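Local coordinates for sensor protein (Rhodopseudomonas palustris, PDB 2OOL) that senses light as a bacteriophytochrome through a bound biliverdin chromophore in this PAS-GAF fragment, the full-length protein probably signalling as a histidine kinase, at residues I236-S241 with R263-T268; A223-T226 with V230-I233; V48-L53 with L122-S127. All coordinates share one frame; numbering follows the deposited sequence.

Overall arrangement
Contacts 1 and 2 meet at one chromophore, whereas contact 3 belongs to the neighbouring PAS domain. The centres of contacts 1 and 2 lie about 14 Å apart within the GAF domain, and the two pack together directly: Arg263 NH1 is 3.7 Å from Leu224 CD2, and Val265 CG2 is 4.0 Å from Ile233 CD1. Both grip the same propionate of the tetrapyrrole LBV, Arg263 and Ser266 from contact 1 and Tyr225 from contact 2. Contact 3, at residues 48-53 and 122-127, has its centre about 25 Å from that of contact 1 and 22 Å from that of contact 2; its nearest atoms are about 8 Å from either, without touching.

Contact 1 of 3, residues I236-S241 with R263-T268; sequences IGYRPS and RSVSPT. With LBV (3-[2-[(Z)-[3-(2-carboxyethyl)-5-[(Z)-(4-ethenyl-3-methyl-5-oxidanylidene-pyrrol-2-ylidene)methyl]-4-methyl-pyrrol-1-ium -2-ylidene]methyl]-5-[(Z)-[(3E)-3-ethylidene-4-methyl-5-oxidanylidene-pyrrolidin-2-ylidene]methyl]-4-methyl-1H-pyrrol-3- yl]propanoic acid), chain C.
Pro240 and Ser264 mark the closest backbone approach, with CA atoms 6.3 Å apart, where a loop meets the run leading into helix 267-276. The side chain of Tyr238 bridges the two, reaching a serine hydroxyl and a backbone N-H. With CG placed between its backbone N and carbonyl carbon (chi1 78°), the ring reaches over to residues 263-268 and delivers its hydroxyl to Ser264 and Val265. Val265 N donates to Tyr238 OH over 2.9 Å, at an N-H...O angle of 147°. Ser264 OG lies in the ring plane at the edge and is hydrogen-bonded to Tyr238 OH, although the modelled 2.4 Å is so short that the exact length is doubtful. Pro240 CG packs against that serine oxygen.

The chain so held turns its other side to LBV. Arg263 presents the edge of its guanidinium to one propionate, with NH1 2.8 Å from O2B and NH2 2.8 Å from O1B, a two-pronged grip that fixes the carboxylate's rotation. Ser266 N adds a third bond to O1B at 3.0 Å.

Ser266 is the N-cap of helix 267-276, its OG accepting weakly from Thr268 N. Tyr238 and Val265 both pack on Leu270 of that helix, while Pro240 and Ser264 rest on Ala38 of strand 38-39, consistent with the knot of bacteriophytochromes, where the N-terminal segment threads a GAF-domain loop.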
# COMPACT_ATOMS: atom_id res chain seq x y z
N ILE A 236 -13.64 -1.22 -24.59
CA ILE A 236 -14.58 -0.23 -25.11
C ILE A 236 -15.51 -0.85 -26.14
O ILE A 236 -16.48 -0.21 -26.55
CB ILE A 236 -13.91 1.08 -25.72
CG1 ILE A 236 -13.13 0.75 -27.02
CG2 ILE A 236 -13.03 1.82 -24.64
CD1 ILE A 236 -12.52 1.95 -27.84
N GLY A 237 -15.23 -2.06 -26.60
CA GLY A 237 -16.06 -2.72 -27.63
C GLY A 237 -17.09 -3.67 -27.06
O GLY A 237 -17.80 -4.35 -27.81
N TYR A 238 -17.22 -3.69 -25.73
CA TYR A 238 -18.11 -4.61 -25.08
C TYR A 238 -19.55 -4.51 -25.62
O TYR A 238 -19.98 -3.48 -26.12
CB TYR A 238 -18.10 -4.36 -23.56
CG TYR A 238 -18.91 -3.15 -23.08
CD1 TYR A 238 -18.38 -1.87 -23.08
CD2 TYR A 238 -20.22 -3.30 -22.68
CE1 TYR A 238 -19.11 -0.76 -22.62
CE2 TYR A 238 -20.96 -2.20 -22.23
CZ TYR A 238 -20.40 -0.95 -22.19
OH TYR A 238 -21.16 0.11 -21.77
N ARG A 239 -20.27 -5.61 -25.51
CA ARG A 239 -21.69 -5.66 -25.78
C ARG A 239 -22.38 -5.57 -24.43
O ARG A 239 -22.19 -6.45 -23.59
CB ARG A 239 -21.99 -7.00 -26.43
CG ARG A 239 -23.42 -7.24 -26.85
CD ARG A 239 -23.57 -8.60 -27.63
NE ARG A 239 -22.53 -8.74 -28.69
CZ ARG A 239 -22.49 -9.74 -29.57
NH1 ARG A 239 -23.42 -10.71 -29.57
NH2 ARG A 239 -21.51 -9.77 -30.48
N PRO A 240 -23.17 -4.48 -24.20
CA PRO A 240 -23.87 -4.33 -22.93
C PRO A 240 -24.76 -5.53 -22.64
O PRO A 240 -25.39 -6.08 -23.55
CB PRO A 240 -24.74 -3.08 -23.16
CG PRO A 240 -23.97 -2.28 -24.20
CD PRO A 240 -23.42 -3.33 -25.10
N SER A 241 -24.84 -5.91 -21.36
CA SER A 241 -25.69 -7.01 -20.92
C SER A 241 -26.79 -6.44 -20.05
O SER A 241 -26.52 -5.90 -18.97
CB SER A 241 -24.85 -8.04 -20.14
OG SER A 241 -25.63 -9.08 -19.57
N ARG A 263 -21.62 -0.59 -14.38
CA ARG A 263 -22.59 0.21 -15.12
C ARG A 263 -22.13 0.35 -16.55
O ARG A 263 -20.99 0.69 -16.80
CB ARG A 263 -22.72 1.59 -14.49
CG ARG A 263 -23.61 2.61 -15.22
CD ARG A 263 -23.65 3.99 -14.53
NE ARG A 263 -22.32 4.64 -14.46
CZ ARG A 263 -21.73 5.27 -15.46
NH1 ARG A 263 -20.47 5.76 -15.31
NH2 ARG A 263 -22.36 5.43 -16.60
N SER A 264 -23.02 0.12 -17.49
CA SER A 264 -22.66 0.37 -18.89
C SER A 264 -22.58 1.88 -19.10
O SER A 264 -23.41 2.61 -18.54
CB SER A 264 -23.79 -0.18 -19.76
OG SER A 264 -23.38 -0.23 -21.07
N VAL A 265 -21.64 2.32 -19.93
CA VAL A 265 -21.35 3.72 -20.10
C VAL A 265 -21.89 4.26 -21.42
O VAL A 265 -22.28 3.50 -22.28
CB VAL A 265 -19.81 3.99 -20.01
CG1 VAL A 265 -19.30 3.55 -18.65
CG2 VAL A 265 -19.11 3.29 -21.09
N SER A 266 -21.96 5.58 -21.55
CA SER A 266 -22.55 6.19 -22.74
C SER A 266 -21.87 5.70 -24.02
O SER A 266 -20.65 5.80 -24.12
CB SER A 266 -22.34 7.72 -22.70
OG SER A 266 -22.52 8.30 -23.98
N PRO A 267 -22.66 5.24 -24.99
CA PRO A 267 -22.22 4.90 -26.34
C PRO A 267 -21.44 6.01 -27.01
O PRO A 267 -20.51 5.71 -27.70
CB PRO A 267 -23.54 4.70 -27.09
CG PRO A 267 -24.45 4.21 -26.07
CD PRO A 267 -24.10 5.01 -24.84
N THR A 268 -21.84 7.26 -26.79
CA THR A 268 -21.14 8.43 -27.34
C THR A 268 -19.73 8.53 -26.83
O THR A 268 -18.82 8.93 -27.56
CB THR A 268 -21.89 9.75 -26.97
OG1 THR A 268 -23.28 9.60 -27.27
CG2 THR A 268 -21.37 10.88 -27.78
C1A LBV C . -17.91 13.76 -26.23
C1B LBV C . -19.39 11.76 -22.55
O1B LBV C . -21.28 6.79 -18.85
C1C LBV C . -15.55 10.84 -20.30
O1C LBV C . -12.24 7.55 -18.02
C1D LBV C . -11.39 12.44 -21.90
C2A LBV C . -19.19 14.39 -26.73
C2B LBV C . -20.19 11.09 -21.61
O2B LBV C . -19.70 7.39 -17.44
C2C LBV C . -14.54 10.42 -19.42
O2C LBV C . -12.84 7.16 -20.11
C2D LBV C . -10.62 13.55 -22.32
C3A LBV C . -20.12 13.89 -25.61
C3B LBV C . -19.35 10.53 -20.65
C3C LBV C . -13.36 11.00 -19.86
C3D LBV C . -9.30 13.13 -22.28
C4A LBV C . -19.38 13.11 -24.68
C4B LBV C . -18.02 10.92 -20.98
C4C LBV C . -13.64 11.74 -21.01
C4D LBV C . -9.31 11.80 -21.85
CAA LBV C . -21.51 14.15 -25.49
CAB LBV C . -19.80 9.68 -19.45
CAC LBV C . -14.59 9.49 -18.18
CAD LBV C . -8.23 13.91 -22.64
CBA LBV C . -22.41 15.05 -26.40
CBB LBV C . -19.57 8.20 -19.68
CBC LBV C . -14.52 7.99 -18.61
CBD LBV C . -6.91 13.47 -22.58
CGB LBV C . -20.24 7.39 -18.55
CGC LBV C . -13.07 7.51 -18.94
CHB LBV C . -19.99 12.49 -23.58
CHC LBV C . -16.92 10.48 -20.18
CHD LBV C . -12.77 12.51 -21.80
CMA LBV C . -19.55 13.78 -28.09
CMB LBV C . -21.73 10.95 -21.64
CMC LBV C . -12.02 10.79 -19.12
CMD LBV C . -11.08 14.96 -22.72
N_A LBV C . -18.10 13.07 -25.09
O_A LBV C . -16.83 13.86 -26.79
N_B LBV C . -18.13 11.64 -22.11
N_C LBV C . -14.95 11.61 -21.23
N_D LBV C . -10.58 11.43 -21.66
O_D LBV C . -8.34 11.04 -21.68
O HOH W 1 -23.03 1.37 -24.23

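Contact 2 of 3, residues A223-T226 with V230-I233; sequences ALYT and VRII. With LBV (3-[2-[(Z)-[3-(2-carboxyethyl)-5-[(Z)-(4-ethenyl-3-methyl-5-oxidanylidene-pyrrol-2-ylidene)methyl]-4-methyl-pyrrol-1-ium -2-ylidene]methyl]-5-[(Z)-[(3E)-3-ethylidene-4-methyl-5-oxidanylidene-pyrrolidin-2-ylidene]methyl]-4-methyl-1H-pyrrol-3- yl]propanoic acid), chain C.
Tyr225, on helix 219-227, lies with one ring face under the guanidinium of Arg231, which comes from the edge strand 230-233. At its base, Tyr225 CB is 3.5 Å from Arg231 NH1. CG sits next to Arg231 CZ, and CD1 meets Arg231 NE at 3.3 Å, while CD2 lies at the margin of the stack, 4.1 Å from Arg231 CZ. Farther out, CE1 and CZ are covered by Arg231 CD, which makes a CH-pi contact with the ring, while CE2 comes within 3.6 Å of LBV CAC. The tip, Tyr225 OH, donates a 2.7 Å hydrogen bond to LBV O2B, which lies in the ring plane.

Stacked at 25° between planes, with Arg231 CZ 3.8 Å from the ring centroid, the pair is a true cation-pi contact. Bends at chi2 and chi3 fold the arginine flat over the ring, and its NH groups are held in turn by Asn228 O, Ser283 OG and Ser285 OG. An alanine here would probably take away the aromatic face on which the guanidinium is stacked and leave propionate oxygen O2B without its tyrosine donor. This cation-pi pair, with the tyrosine hydroxyl bound to a propionate, lies in the bilin pocket of the phytochrome GAF domain.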
# COMPACT_ATOMS: atom_id res chain seq x y z
N ALA A 223 -20.89 15.75 -12.53
CA ALA A 223 -21.68 15.54 -11.27
C ALA A 223 -21.52 14.08 -10.73
O ALA A 223 -21.21 13.87 -9.54
CB ALA A 223 -23.23 15.91 -11.49
N LEU A 224 -21.71 13.08 -11.57
CA LEU A 224 -21.49 11.68 -11.14
C LEU A 224 -20.06 11.47 -10.67
O LEU A 224 -19.83 10.92 -9.61
CB LEU A 224 -21.81 10.69 -12.26
CG LEU A 224 -21.70 9.18 -11.91
CD1 LEU A 224 -22.59 8.77 -10.77
CD2 LEU A 224 -22.07 8.34 -13.10
N TYR A 225 -19.09 11.93 -11.46
CA TYR A 225 -17.70 11.71 -11.09
C TYR A 225 -17.26 12.44 -9.84
O TYR A 225 -16.25 12.10 -9.29
CB TYR A 225 -16.79 12.04 -12.23
CG TYR A 225 -17.08 11.30 -13.49
CD1 TYR A 225 -17.82 10.10 -13.51
CD2 TYR A 225 -16.62 11.78 -14.69
CE1 TYR A 225 -18.09 9.45 -14.68
CE2 TYR A 225 -16.86 11.12 -15.86
CZ TYR A 225 -17.60 9.95 -15.85
OH TYR A 225 -17.83 9.31 -17.04
N THR A 226 -18.07 13.40 -9.36
CA THR A 226 -17.76 14.12 -8.15
C THR A 226 -18.12 13.24 -6.98
O THR A 226 -17.47 13.29 -5.93
CB THR A 226 -18.54 15.46 -8.06
OG1 THR A 226 -18.19 16.29 -9.16
CG2 THR A 226 -18.24 16.20 -6.78
N VAL A 230 -14.08 6.70 -9.05
CA VAL A 230 -13.30 5.72 -9.84
C VAL A 230 -14.20 5.00 -10.84
O VAL A 230 -15.29 4.69 -10.52
CB VAL A 230 -12.62 4.69 -8.93
CG1 VAL A 230 -11.61 3.80 -9.76
CG2 VAL A 230 -11.88 5.40 -7.75
N ARG A 231 -13.74 4.82 -12.08
CA ARG A 231 -14.48 4.07 -13.11
C ARG A 231 -13.50 3.39 -14.07
O ARG A 231 -12.42 3.90 -14.32
CB ARG A 231 -15.36 5.02 -13.92
CG ARG A 231 -14.58 6.05 -14.71
CD ARG A 231 -15.23 7.43 -14.69
NE ARG A 231 -15.41 7.90 -13.33
CZ ARG A 231 -14.63 8.77 -12.72
NH1 ARG A 231 -14.91 9.13 -11.49
NH2 ARG A 231 -13.56 9.28 -13.31
N ILE A 232 -13.89 2.24 -14.60
CA ILE A 232 -13.10 1.52 -15.54
C ILE A 232 -13.94 0.96 -16.67
O ILE A 232 -15.07 0.51 -16.46
CB ILE A 232 -12.20 0.40 -14.89
CG1 ILE A 232 -11.35 -0.32 -15.96
CG2 ILE A 232 -13.03 -0.65 -14.13
CD1 ILE A 232 -10.18 -1.17 -15.37
N ILE A 233 -13.36 1.01 -17.87
CA ILE A 233 -13.94 0.43 -19.06
C ILE A 233 -12.84 -0.43 -19.65
O ILE A 233 -12.07 0.03 -20.45
CB ILE A 233 -14.39 1.53 -20.12
CG1 ILE A 233 -15.21 2.67 -19.45
CG2 ILE A 233 -15.18 0.88 -21.32
CD1 ILE A 233 -15.23 4.00 -20.24
C1A LBV C . -17.91 13.76 -26.23
C1B LBV C . -19.39 11.76 -22.55
O1B LBV C . -21.28 6.79 -18.85
C1C LBV C . -15.55 10.84 -20.30
O1C LBV C . -12.24 7.55 -18.02
C1D LBV C . -11.39 12.44 -21.90
C2A LBV C . -19.19 14.39 -26.73
C2B LBV C . -20.19 11.09 -21.61
O2B LBV C . -19.70 7.39 -17.44
C2C LBV C . -14.54 10.42 -19.42
O2C LBV C . -12.84 7.16 -20.11
C2D LBV C . -10.62 13.55 -22.32
C3A LBV C . -20.12 13.89 -25.61
C3B LBV C . -19.35 10.53 -20.65
C3C LBV C . -13.36 11.00 -19.86
C3D LBV C . -9.30 13.13 -22.28
C4A LBV C . -19.38 13.11 -24.68
C4B LBV C . -18.02 10.92 -20.98
C4C LBV C . -13.64 11.74 -21.01
C4D LBV C . -9.31 11.80 -21.85
CAA LBV C . -21.51 14.15 -25.49
CAB LBV C . -19.80 9.68 -19.45
CAC LBV C . -14.59 9.49 -18.18
CAD LBV C . -8.23 13.91 -22.64
CBA LBV C . -22.41 15.05 -26.40
CBB LBV C . -19.57 8.20 -19.68
CBC LBV C . -14.52 7.99 -18.61
CBD LBV C . -6.91 13.47 -22.58
CGB LBV C . -20.24 7.39 -18.55
CGC LBV C . -13.07 7.51 -18.94
CHB LBV C . -19.99 12.49 -23.58
CHC LBV C . -16.92 10.48 -20.18
CHD LBV C . -12.77 12.51 -21.80
CMA LBV C . -19.55 13.78 -28.09
CMB LBV C . -21.73 10.95 -21.64
CMC LBV C . -12.02 10.79 -19.12
CMD LBV C . -11.08 14.96 -22.72
N_A LBV C . -18.10 13.07 -25.09
O_A LBV C . -16.83 13.86 -26.79
N_B LBV C . -18.13 11.64 -22.11
N_C LBV C . -14.95 11.61 -21.23
N_D LBV C . -10.58 11.43 -21.66
O_D LBV C . -8.34 11.04 -21.68

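Contact 3 of 3, residues V48-L53 with L122-S127; sequences VSETDL and LHRHDS
Glu50 and Arg124 form a single salt bridge on the surface of the PAS domain, linking the loop after strand 44-48 to the end of strand 114-125. The backbones stay well apart, the nearest CA atoms being those of Glu50 and Ser127 at 9.2 Å, so the two long side chains make the whole connection.

The carboxylate meets the guanidinium through one oxygen. Glu50 OE1 is modelled 2.5 Å from Arg124 NE, a separation short enough for its exact value to be doubtful, and it also lies 3.1 Å from Arg124 CD. Its partner oxygen, OE2, comes no nearer than 4.0 Å, to Arg124 NE, and the planes are turned 46° apart, so this is not the two-pronged, coplanar pairing that carboxylates and guanidiniums often adopt. Instead OE1 approaches the guanidinium obliquely. Both side chains are largely extended: Glu50 beyond CG, and Arg124 from CG to NE before chi4 (67°) turns the guanidinium aside. They cross at about a right angle, and the end of Glu50 meets Arg124 from CG to the guanidinium.

Within the loop, Ser49 OG is bonded to Arg54 N and only weakly to Asp52 OD1. On the opposing segment, Asp126 and Ser127 both have positive phi, consistent with a type I' turn leading into strand 128-134.

That strand runs between strands 44-48 and 114-125 in the antiparallel sheet, and Glu50 packs on its Val129, so the ion pair straddles it. Helix 84-94 completes the setting, for Arg124 NH2 bonds weakly to Leu94 O at the helix end, while the side chains of Leu53 and Leu122 pack on the same helix, both at Leu94.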
# COMPACT_ATOMS: atom_id res chain seq x y z
N VAL A 48 -30.00 -7.93 -4.57
CA VAL A 48 -30.53 -8.86 -3.59
C VAL A 48 -31.19 -8.13 -2.41
O VAL A 48 -30.78 -7.04 -2.02
CB VAL A 48 -29.43 -9.79 -3.03
CG1 VAL A 48 -28.76 -10.61 -4.16
CG2 VAL A 48 -28.39 -8.98 -2.31
N SER A 49 -32.18 -8.77 -1.81
CA SER A 49 -32.86 -8.18 -0.68
C SER A 49 -32.02 -8.36 0.58
O SER A 49 -31.26 -9.31 0.71
CB SER A 49 -34.21 -8.84 -0.49
OG SER A 49 -34.00 -10.15 -0.04
N GLU A 50 -32.17 -7.43 1.53
CA GLU A 50 -31.28 -7.37 2.68
C GLU A 50 -31.71 -8.37 3.74
O GLU A 50 -30.96 -8.66 4.67
CB GLU A 50 -31.30 -5.96 3.29
CG GLU A 50 -29.91 -5.32 3.47
CD GLU A 50 -30.05 -3.83 3.61
OE1 GLU A 50 -29.32 -3.05 2.93
OE2 GLU A 50 -30.94 -3.42 4.38
N THR A 51 -32.92 -8.90 3.58
CA THR A 51 -33.48 -9.85 4.52
C THR A 51 -32.81 -11.22 4.37
O THR A 51 -31.76 -11.50 5.00
CB THR A 51 -35.03 -9.90 4.31
OG1 THR A 51 -35.60 -10.94 5.11
CG2 THR A 51 -35.41 -10.09 2.81
N ASP A 52 -33.37 -12.04 3.48
CA ASP A 52 -32.90 -13.39 3.19
C ASP A 52 -32.13 -13.42 1.85
O ASP A 52 -31.87 -14.49 1.29
CB ASP A 52 -34.11 -14.33 3.13
CG ASP A 52 -35.37 -13.61 2.66
OD1 ASP A 52 -35.20 -12.68 1.81
OD2 ASP A 52 -36.49 -13.95 3.16
N LEU A 53 -31.78 -12.25 1.34
CA LEU A 53 -30.87 -12.17 0.22
C LEU A 53 -31.39 -12.85 -1.06
O LEU A 53 -30.65 -13.49 -1.80
CB LEU A 53 -29.51 -12.74 0.69
CG LEU A 53 -28.68 -11.68 1.42
CD1 LEU A 53 -27.34 -12.20 1.85
CD2 LEU A 53 -28.46 -10.50 0.48
N LEU A 122 -19.96 -5.01 -3.09
CA LEU A 122 -21.24 -4.83 -2.48
C LEU A 122 -21.52 -3.33 -2.24
O LEU A 122 -20.62 -2.57 -1.83
CB LEU A 122 -21.14 -5.51 -1.12
CG LEU A 122 -22.28 -6.24 -0.47
CD1 LEU A 122 -23.20 -6.98 -1.45
CD2 LEU A 122 -21.55 -7.20 0.53
N HIS A 123 -22.75 -2.90 -2.51
CA HIS A 123 -23.17 -1.58 -2.11
C HIS A 123 -24.68 -1.42 -1.93
O HIS A 123 -25.47 -2.19 -2.47
CB HIS A 123 -22.57 -0.48 -3.01
CG HIS A 123 -23.37 -0.19 -4.23
ND1 HIS A 123 -23.08 -0.74 -5.46
CD2 HIS A 123 -24.39 0.69 -4.44
CE1 HIS A 123 -23.91 -0.24 -6.37
NE2 HIS A 123 -24.72 0.63 -5.77
N ARG A 124 -25.03 -0.40 -1.15
CA ARG A 124 -26.42 -0.05 -0.80
C ARG A 124 -26.75 1.33 -1.36
O ARG A 124 -26.02 2.25 -1.09
CB ARG A 124 -26.50 0.10 0.70
CG ARG A 124 -26.84 -1.15 1.45
CD ARG A 124 -27.21 -0.75 2.90
NE ARG A 124 -27.29 -1.90 3.79
CZ ARG A 124 -26.26 -2.66 4.15
NH1 ARG A 124 -25.01 -2.41 3.73
NH2 ARG A 124 -26.48 -3.70 4.96
N HIS A 125 -27.82 1.48 -2.12
CA HIS A 125 -28.21 2.78 -2.73
C HIS A 125 -29.68 2.55 -3.10
O HIS A 125 -30.07 1.43 -3.44
CB HIS A 125 -27.22 3.15 -3.91
CG HIS A 125 -27.54 4.42 -4.67
ND1 HIS A 125 -27.59 5.67 -4.08
CD2 HIS A 125 -27.81 4.62 -5.99
CE1 HIS A 125 -27.88 6.58 -5.00
NE2 HIS A 125 -28.02 5.97 -6.16
N ASP A 126 -30.57 3.54 -2.86
CA ASP A 126 -32.01 3.39 -3.18
C ASP A 126 -32.72 2.24 -2.56
O ASP A 126 -33.57 1.57 -3.18
CB ASP A 126 -32.22 3.35 -4.69
CG ASP A 126 -31.99 4.74 -5.34
OD1 ASP A 126 -31.51 5.66 -4.64
OD2 ASP A 126 -32.37 4.92 -6.51
N SER A 127 -32.45 2.04 -1.29
CA SER A 127 -33.18 1.08 -0.51
C SER A 127 -32.92 -0.34 -0.99
O SER A 127 -33.63 -1.27 -0.60
CB SER A 127 -34.71 1.45 -0.50
OG SER A 127 -34.81 2.89 -0.62